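Local coordinates for Lin1840 protein (Listeria innocua serovar 6a, PDB 4ZOC) that probably hydrolyses terminal, non-reducing beta-D-glucosyl residues to release beta-D-glucose, as a family 3 glycoside hydrolase involved in beta-1,2-glucan metabolism, at residues A[7-12]-A[331-336]; A[464-469]-A[480-485]. The protein carries 2 engineered substitutions. All coordinates share one frame; numbering follows the deposited sequence.

Contact 1: residues A[7-12]-A[331-336]; sequences QELVSQ and RMLNLK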
loop_
_atom_site.group_PDB
_atom_site.type_symbol
_atom_site.label_atom_id
_atom_site.label_comp_id
_atom_site.label_asym_id
_atom_site.label_seq_id
_atom_site.Cartn_x
_atom_site.Cartn_y
_atom_site.Cartn_z
ATOM N N GLN A 7 19.312 -30.724 31.194
ATOM C CA GLN A 7 19.304 -31.808 30.158
ATOM C C GLN A 7 18.752 -33.121 30.701
ATOM O O GLN A 7 17.968 -33.818 30.035
ATOM C CB GLN A 7 20.691 -31.974 29.531
ATOM C CG GLN A 7 20.578 -32.750 28.208
ATOM C CD GLN A 7 19.832 -31.964 27.131
ATOM O OE1 GLN A 7 20.174 -30.810 26.875
ATOM N NE2 GLN A 7 18.805 -32.568 26.514
ATOM N N GLU A 8 19.085 -33.427 31.948
ATOM C CA GLU A 8 18.555 -34.639 32.563
ATOM C C GLU A 8 17.006 -34.613 32.575
ATOM O O GLU A 8 16.336 -35.613 32.302
ATOM C CB GLU A 8 19.165 -34.764 33.959
ATOM C CG GLU A 8 18.662 -35.929 34.780
ATOM C CD GLU A 8 19.310 -35.940 36.160
ATOM O OE1 GLU A 8 20.210 -36.771 36.327
ATOM O OE2 GLU A 8 18.955 -35.108 37.056
ATOM N N LEU A 9 16.414 -33.449 32.831
ATOM C CA LEU A 9 14.920 -33.332 32.763
ATOM C C LEU A 9 14.355 -33.741 31.418
ATOM O O LEU A 9 13.399 -34.512 31.343
ATOM C CB LEU A 9 14.464 -31.917 33.120
ATOM C CG LEU A 9 14.343 -31.593 34.615
ATOM C CD1 LEU A 9 14.106 -30.096 34.764
ATOM C CD2 LEU A 9 13.229 -32.376 35.289
ATOM N N VAL A 10 14.941 -33.175 30.355
ATOM C CA VAL A 10 14.487 -33.484 29.025
ATOM C C VAL A 10 14.546 -34.998 28.850
ATOM O O VAL A 10 13.595 -35.606 28.342
ATOM C CB VAL A 10 15.376 -32.820 27.947
ATOM C CG1 VAL A 10 14.772 -33.052 26.571
ATOM C CG2 VAL A 10 15.500 -31.317 28.205
ATOM N N SER A 11 15.676 -35.585 29.259
ATOM C CA SER A 11 15.894 -37.047 29.134
ATOM C C SER A 11 14.877 -37.856 29.843
ATOM O O SER A 11 14.511 -38.873 29.323
ATOM C CB SER A 11 17.221 -37.501 29.658
ATOM O OG SER A 11 18.219 -36.749 29.053
ATOM N N GLN A 12 14.437 -37.401 31.004
ATOM C CA GLN A 12 13.442 -38.104 31.844
ATOM C C GLN A 12 11.985 -37.907 31.473
ATOM O O GLN A 12 11.121 -38.695 31.910
ATOM C CB GLN A 12 13.596 -37.679 33.283
ATOM C CG GLN A 12 14.908 -38.056 33.907
ATOM C CD GLN A 12 14.950 -37.390 35.292
ATOM O OE1 GLN A 12 14.867 -36.167 35.410
ATOM N NE2 GLN A 12 14.948 -38.196 36.335
ATOM N N ARG A 331 14.700 -25.396 25.160
ATOM C CA ARG A 331 14.551 -23.939 25.245
ATOM C C ARG A 331 13.588 -23.417 26.373
ATOM O O ARG A 331 13.918 -22.437 27.112
ATOM C CB ARG A 331 14.238 -23.368 23.852
ATOM C CG ARG A 331 15.420 -23.482 22.906
ATOM C CD ARG A 331 15.249 -22.709 21.571
ATOM N NE ARG A 331 14.287 -23.326 20.694
ATOM C CZ ARG A 331 14.549 -24.210 19.726
ATOM N NH1 ARG A 331 13.565 -24.686 18.972
ATOM N NH2 ARG A 331 15.795 -24.579 19.482
ATOM N N MET A 332 12.468 -24.095 26.532
ATOM C CA MET A 332 11.476 -23.777 27.576
ATOM C C MET A 332 12.128 -23.932 28.965
ATOM O O MET A 332 12.022 -23.091 29.846
ATOM C CB MET A 332 10.237 -24.670 27.411
ATOM C CG MET A 332 9.243 -24.246 26.306
ATOM S SD MET A 332 8.443 -22.664 26.762
ATOM C CE MET A 332 7.314 -23.273 28.047
ATOM N N LEU A 333 12.815 -25.063 29.161
ATOM C CA LEU A 333 13.424 -25.308 30.462
ATOM C C LEU A 333 14.547 -24.291 30.711
ATOM O O LEU A 333 14.659 -23.782 31.848
ATOM C CB LEU A 333 13.946 -26.721 30.525
ATOM C CG LEU A 333 12.974 -27.822 30.920
ATOM C CD1 LEU A 333 11.503 -27.609 30.814
ATOM C CD2 LEU A 333 13.459 -29.202 30.472
ATOM N N ASN A 334 15.334 -23.942 29.673
ATOM C CA ASN A 334 16.420 -22.925 29.790
ATOM C C ASN A 334 15.838 -21.559 30.194
ATOM O O ASN A 334 16.362 -20.957 31.057
ATOM C CB ASN A 334 17.241 -22.712 28.492
ATOM C CG ASN A 334 18.311 -23.775 28.282
ATOM O OD1 ASN A 334 18.650 -24.501 29.199
ATOM N ND2 ASN A 334 18.783 -23.904 27.064
ATOM N N LEU A 335 14.717 -21.126 29.599
ATOM C CA LEU A 335 14.009 -19.912 30.062
ATOM C C LEU A 335 13.654 -19.984 31.537
ATOM O O LEU A 335 13.872 -19.015 32.300
ATOM C CB LEU A 335 12.779 -19.672 29.212
ATOM C CG LEU A 335 11.856 -18.526 29.668
ATOM C CD1 LEU A 335 12.575 -17.200 29.704
ATOM C CD2 LEU A 335 10.604 -18.450 28.797
ATOM N N LYS A 336 13.106 -21.139 31.937
ATOM C CA LYS A 336 12.653 -21.267 33.294
ATOM C C LYS A 336 13.862 -21.190 34.195
ATOM O O LYS A 336 13.829 -20.550 35.264
ATOM C CB LYS A 336 11.883 -22.536 33.528
ATOM C CG LYS A 336 10.593 -22.587 32.768
ATOM C CD LYS A 336 9.844 -23.881 32.769
ATOM C CE LYS A 336 8.431 -23.574 32.286
ATOM N NZ LYS A 336 7.516 -24.723 32.259
#
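L333 reaches across from helix 322-338 and lays one methyl, CD2, over two neighbouring side chains of helix 3-12. The closer of the two is V10, whose CG2 lies 3.7 Å from L333 CD2; the side chains cross at a slant. In V10, CG1 lies anti to the backbone N (chi1 -174°), beside the carbonyl carbon, which leaves CG2 beside the N and turned to L333. Beside it L9 offers the root of its side chain, with L9 CB 3.9 Å from the same L333 CD2. One methyl thus bridges consecutive residues of a helical turn, with no hydrogen bond between the segments and a CA separation of 8.4 Å between V10 and L333. In the fold, this is helix-on-helix packing at the N-terminal TIM-barrel domain, joining the first helix of the chain to one that comes after the last barrel strand, 301-302. V6 of helix 3-12, Q21 and I84 also touch L333, and L9 meets M1, L82 and F342. Polar groups border the apolar patch: N334 OD1 is hydrogen-bonded to Q3 NE2, while K336 NZ turns to Q21 OE1 and the carbonyl oxygens of G58 and P85.

Contact 2: residues A[464-469]-A[480-485]; sequences LGEKNE and IRLPEA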
loop_
_atom_site.group_PDB
_atom_site.type_symbol
_atom_site.label_atom_id
_atom_site.label_comp_id
_atom_site.label_asym_id
_atom_site.label_seq_id
_atom_site.Cartn_x
_atom_site.Cartn_y
_atom_site.Cartn_z
ATOM N N LEU A 464 -10.615 16.941 22.879
ATOM C CA LEU A 464 -11.124 16.008 21.877
ATOM C C LEU A 464 -10.396 14.694 21.869
ATOM O O LEU A 464 -9.230 14.582 22.267
ATOM C CB LEU A 464 -10.940 16.590 20.469
ATOM C CG LEU A 464 -11.555 17.995 20.256
ATOM C CD1 LEU A 464 -11.240 18.472 18.828
ATOM C CD2 LEU A 464 -13.027 17.935 20.526
ATOM N N GLY A 465 -11.033 13.683 21.320
ATOM C CA GLY A 465 -10.235 12.456 21.127
ATOM C C GLY A 465 -10.975 11.168 20.853
ATOM O O GLY A 465 -12.186 11.130 20.678
ATOM N N GLU A 466 -10.163 10.121 20.692
ATOM C CA GLU A 466 -10.659 8.823 20.442
ATOM C C GLU A 466 -10.966 8.062 21.713
ATOM O O GLU A 466 -10.245 8.157 22.663
ATOM C CB GLU A 466 -9.618 7.974 19.670
ATOM C CG GLU A 466 -9.205 8.518 18.278
ATOM C CD GLU A 466 -8.305 7.544 17.555
ATOM O OE1 GLU A 466 -7.218 7.224 18.111
ATOM O OE2 GLU A 466 -8.704 7.101 16.417
ATOM N N LYS A 467 -11.963 7.170 21.646
ATOM C CA LYS A 467 -12.058 6.089 22.632
ATOM C C LYS A 467 -10.922 5.130 22.365
ATOM O O LYS A 467 -10.574 4.878 21.187
ATOM C CB LYS A 467 -13.341 5.309 22.513
ATOM C CG LYS A 467 -14.605 6.115 22.740
ATOM C CD LYS A 467 -15.809 5.195 22.684
ATOM C CE LYS A 467 -16.716 5.432 23.869
ATOM N NZ LYS A 467 -18.065 5.510 23.291
ATOM N N ASN A 468 -10.370 4.522 23.428
ATOM C CA ASN A 468 -9.212 3.637 23.143
ATOM C C ASN A 468 -9.606 2.441 22.288
ATOM O O ASN A 468 -8.788 1.962 21.492
ATOM C CB ASN A 468 -8.406 3.204 24.377
ATOM C CG ASN A 468 -8.966 2.003 25.054
ATOM O OD1 ASN A 468 -8.954 0.903 24.508
ATOM N ND2 ASN A 468 -9.529 2.204 26.216
ATOM N N GLU A 469 -10.864 2.001 22.371
ATOM C CA GLU A 469 -11.284 0.806 21.606
ATOM C C GLU A 469 -11.349 1.039 20.084
ATOM O O GLU A 469 -11.553 0.121 19.310
ATOM C CB GLU A 469 -12.672 0.345 22.070
ATOM C CG GLU A 469 -13.757 1.339 21.790
ATOM C CD GLU A 469 -15.146 0.878 22.216
ATOM O OE1 GLU A 469 -15.398 0.763 23.389
ATOM O OE2 GLU A 469 -16.003 0.612 21.403
ATOM N N ILE A 480 -9.075 7.912 8.800
ATOM C CA ILE A 480 -8.392 8.275 10.038
ATOM C C ILE A 480 -8.813 9.683 10.524
ATOM O O ILE A 480 -7.991 10.645 10.581
ATOM C CB ILE A 480 -6.847 8.168 9.897
ATOM C CG1 ILE A 480 -6.338 8.947 8.699
ATOM C CG2 ILE A 480 -6.469 6.703 9.764
ATOM C CD1 ILE A 480 -4.969 9.531 8.958
ATOM N N ARG A 481 -10.077 9.740 10.911
ATOM C CA ARG A 481 -10.738 10.931 11.400
ATOM C C ARG A 481 -11.418 10.632 12.725
ATOM O O ARG A 481 -11.777 9.506 12.995
ATOM C CB ARG A 481 -11.747 11.438 10.361
ATOM C CG ARG A 481 -11.135 12.117 9.174
ATOM C CD ARG A 481 -12.219 12.553 8.237
ATOM N NE ARG A 481 -13.034 13.657 8.728
ATOM C CZ ARG A 481 -12.713 14.937 8.581
ATOM N NH1 ARG A 481 -11.547 15.282 8.096
ATOM N NH2 ARG A 481 -13.530 15.885 9.036
ATOM N N LEU A 482 -11.533 11.663 13.570
ATOM C CA LEU A 482 -12.392 11.602 14.707
ATOM C C LEU A 482 -13.811 11.580 14.219
ATOM O O LEU A 482 -14.072 11.832 13.014
ATOM C CB LEU A 482 -12.197 12.887 15.555
ATOM C CG LEU A 482 -10.891 13.192 16.261
ATOM C CD1 LEU A 482 -10.920 14.544 16.844
ATOM C CD2 LEU A 482 -10.679 12.198 17.346
ATOM N N PRO A 483 -14.737 11.205 15.069
ATOM C CA PRO A 483 -16.164 11.368 14.724
ATOM C C PRO A 483 -16.463 12.742 14.230
ATOM O O PRO A 483 -15.895 13.754 14.758
ATOM C CB PRO A 483 -16.889 11.012 16.004
ATOM C CG PRO A 483 -15.941 10.167 16.802
ATOM C CD PRO A 483 -14.548 10.598 16.405
ATOM N N GLU A 484 -17.283 12.866 13.187
ATOM C CA GLU A 484 -17.488 14.197 12.616
ATOM C C GLU A 484 -18.064 15.219 13.625
ATOM O O GLU A 484 -17.783 16.410 13.521
ATOM C CB GLU A 484 -18.342 14.080 11.369
ATOM C CG GLU A 484 -18.516 15.368 10.646
ATOM C CD GLU A 484 -17.235 15.955 10.039
ATOM O OE1 GLU A 484 -16.212 15.156 9.879
ATOM O OE2 GLU A 484 -17.357 17.201 9.651
ATOM N N ALA A 485 -18.825 14.752 14.631
ATOM C CA ALA A 485 -19.311 15.605 15.706
ATOM C C ALA A 485 -18.214 16.370 16.419
ATOM O O ALA A 485 -18.443 17.485 16.883
ATOM C CB ALA A 485 -20.105 14.794 16.698
HETATM O O HOH W 1 -11.085 8.181 15.527
#
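The backbones come nearest at E466 and L482, 6.6 Å between CA atoms, as strand 459-465 runs out into a loop and the other segment leads to helix 484-494 with P483 at its N-cap. These are parts of a beta-alpha-beta unit, strand 459-465, helix 484-494 and strand 500-505, in the C-terminal domain of a family 3 glycoside hydrolase. L482 carries the contact by dividing its two methyls; its CG lies beside the backbone N, anti to the carbonyl carbon, which brings both to the strand end. CD2 presses on G465, 3.7 Å from its C, and also meets the aliphatic stem of E466, whose CG lies 4.1 Å away. CD1 instead meets the side chain of L464, 4.2 Å from its CB. G465 has phi/psi of 164/180°, angles at which a CB would run into the carbonyl oxygen of L464. L504 and L515 touch both L464 and L482, making this a buried apolar cluster. Beyond CG the E466 chain extends to a carboxylate gripped at both oxygens: OE1 by the backbone N of G507, OE2 by a salt bridge to R508. Within 480-485, R481 NH2 and E484 OE1 form a salt bridge at 2.9 Å, the syn lone pair meeting a nearly straight N-H (165°). A water spans the two segments, donating to E466 OE2 at 2.8 Å and to R481 O at 2.9 Å.

Overall arrangement
Contact 1 and contact 2 occupy opposite sides of the chain's centre, with their own centres 49 Å apart and nearest atoms about 28 Å apart. They are in series along the chain: 7-12 and 331-336 are joined before 464-469 and 480-485 begin, so neither loop encloses the other. Contact 1 brings together two helices from the two ends of the N-terminal TIM-barrel region, whereas contact 2 closes a short excursion between strand 459-465 of the six-stranded mixed sheet and the helix that follows. They share no helix, strand or sheet. The pair illustrates two scales of closure in a multidomain enzyme: between elements far apart in sequence in one domain, and within one crossover in another.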